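Local coordinates for Melibiose/raffinose/stachyose-binding protein MelE (Bacillus subtilis subsp. subtilis str. 168, PDB 4R6H) that binds melibiose, raffinose and stachyose as the solute-binding component of the ABC transporter complex MelEDC-MsmX, which imports these sugars, at residues 405-408 with 409-413. Sequence-based numbering, arbitrary orientation.
Sequences SQKL and GREYK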
loop_
_atom_site.group_PDB
_atom_site.type_symbol
_atom_site.label_atom_id
_atom_site.label_comp_id
_atom_site.label_asym_id
_atom_site.label_seq_id
_atom_site.Cartn_x
_atom_site.Cartn_y
_atom_site.Cartn_z
ATOM N N SER A 405 -12.853 19.553 -4.898
ATOM C CA SER A 405 -12.819 19.590 -3.451
ATOM C C SER A 405 -14.225 19.664 -2.884
ATOM O O SER A 405 -14.503 19.091 -1.853
ATOM C CB SER A 405 -11.949 20.742 -2.962
ATOM O OG SER A 405 -10.607 20.443 -3.326
ATOM N N GLN A 406 -15.139 20.303 -3.601
ATOM C CA GLN A 406 -16.501 20.361 -3.106
ATOM C C GLN A 406 -17.172 18.986 -3.162
ATOM O O GLN A 406 -17.816 18.551 -2.191
ATOM C CB GLN A 406 -17.278 21.411 -3.877
ATOM C CG GLN A 406 -16.741 22.802 -3.570
ATOM C CD GLN A 406 -17.529 23.893 -4.249
ATOM O OE1 GLN A 406 -18.049 24.799 -3.599
ATOM N NE2 GLN A 406 -17.625 23.811 -5.568
ATOM N N LYS A 407 -16.977 18.281 -4.268
ATOM C CA LYS A 407 -17.456 16.895 -4.362
ATOM C C LYS A 407 -16.861 15.970 -3.314
ATOM O O LYS A 407 -17.549 15.133 -2.708
ATOM C CB LYS A 407 -17.158 16.375 -5.747
ATOM C CG LYS A 407 -17.500 14.903 -5.985
ATOM C CD LYS A 407 -18.981 14.709 -6.283
ATOM C CE LYS A 407 -19.363 13.241 -6.473
ATOM N NZ LYS A 407 -18.604 12.566 -7.566
ATOM N N LEU A 408 -15.555 16.088 -3.074
ATOM C CA LEU A 408 -14.961 15.256 -2.079
ATOM C C LEU A 408 -15.597 15.459 -0.703
ATOM O O LEU A 408 -15.775 14.508 0.022
ATOM C CB LEU A 408 -13.433 15.428 -2.018
ATOM C CG LEU A 408 -12.740 14.883 -3.278
ATOM C CD1 LEU A 408 -11.324 15.479 -3.329
ATOM C CD2 LEU A 408 -12.665 13.373 -3.341
ATOM N N GLY A 409 -15.833 16.729 -0.341
ATOM C CA GLY A 409 -16.414 17.066 0.952
ATOM C C GLY A 409 -17.798 16.461 1.097
ATOM O O GLY A 409 -18.158 15.965 2.148
ATOM N N ARG A 410 -18.563 16.524 0.021
ATOM C CA ARG A 410 -19.920 15.960 0.046
ATOM C C ARG A 410 -19.872 14.444 0.243
ATOM O O ARG A 410 -20.599 13.897 1.065
ATOM C CB ARG A 410 -20.671 16.291 -1.252
ATOM C CG ARG A 410 -21.073 17.747 -1.413
ATOM C CD ARG A 410 -22.063 17.951 -2.561
ATOM N NE ARG A 410 -21.500 17.723 -3.900
ATOM C CZ ARG A 410 -20.834 18.632 -4.634
ATOM N NH1 ARG A 410 -20.594 19.861 -4.187
ATOM N NH2 ARG A 410 -20.385 18.307 -5.833
ATOM N N GLU A 411 -19.007 13.753 -0.499
ATOM C CA GLU A 411 -18.871 12.307 -0.336
ATOM C C GLU A 411 -18.327 11.893 1.037
ATOM O O GLU A 411 -18.737 10.886 1.614
ATOM C CB GLU A 411 -17.902 11.793 -1.404
ATOM C CG GLU A 411 -18.410 11.891 -2.822
ATOM C CD GLU A 411 -19.371 10.765 -3.172
ATOM O OE1 GLU A 411 -19.664 9.913 -2.300
ATOM O OE2 GLU A 411 -19.826 10.728 -4.325
ATOM N N TYR A 412 -17.359 12.650 1.554
ATOM C CA TYR A 412 -16.837 12.436 2.883
ATOM C C TYR A 412 -17.955 12.495 3.917
ATOM O O TYR A 412 -18.085 11.589 4.737
ATOM C CB TYR A 412 -15.767 13.490 3.115
ATOM C CG TYR A 412 -15.176 13.685 4.474
ATOM C CD1 TYR A 412 -14.138 12.878 4.967
ATOM C CD2 TYR A 412 -15.598 14.763 5.259
ATOM C CE1 TYR A 412 -13.565 13.132 6.193
ATOM C CE2 TYR A 412 -15.028 15.029 6.487
ATOM C CZ TYR A 412 -14.014 14.220 6.958
ATOM O OH TYR A 412 -13.454 14.500 8.183
ATOM N N LYS A 413 -18.764 13.531 3.828
ATOM C CA LYS A 413 -19.875 13.718 4.761
ATOM C C LYS A 413 -20.885 12.575 4.626
ATOM O O LYS A 413 -21.326 11.981 5.635
ATOM C CB LYS A 413 -20.559 15.074 4.512
ATOM C CG LYS A 413 -20.441 16.072 5.648
ATOM C CD LYS A 413 -19.073 16.727 5.710
ATOM C CE LYS A 413 -18.927 17.510 7.005
ATOM N NZ LYS A 413 -18.714 16.614 8.177
#
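With chi1 at 176°, Lys-407 swings its chain away from its own backbone N and along the helix surface beside Glu-411, one turn on, whose bend at chi2 (-80°) turns OE2 to CE of Lys-407. The two chains lie side by side, pointing the same way. OE2 of Glu-411 rests 3.3 Å from CE of Lys-407, whereas the ammonium NZ of Lys-407 stays 3.9 Å from that OE2, a long salt bridge. The other oxygen, OE1, pairs with Arg-414; an alanine in place of Glu-411 would probably deprive Arg-414 of its salt-bridge partner and Lys-407 of a more distant counter-charge. Both residues suit the helix margin, where methylenes pack while charged ends meet, and Glu-411 also touches Val-386. Exposed Arg-410, bent at chi3, turns back over the preceding turn and crosses Lys-407 at about a right angle. Lys-407 CA and Gln-406 O lie against one face of its guanidinium, each 3.6 Å from the plane and displaced toward the rim. Beneath these chains, Glu-411 N donates to Lys-407 O at 3.0 Å, and Tyr-412 N to Leu-408 O at 2.9 Å. On the buried side, branched Leu-408 fits among Val-386, Leu-387 and Val-390 of helix 383-395, and Tyr-412 meets Trp-225 edge-to-face while its hydroxyl hydrogen-bonds to Leu-218 O. The hydroxyl of small, buried Ser-405 is hydrogen-bonded to that of Thr-229. Mostly apolar residues inward, their few hydroxyls hydrogen-bonded, and i, i+4 charges at the margin are characteristic of an amphipathic alpha-helix, here the C-terminal helix 401-420 of this solute-binding protein.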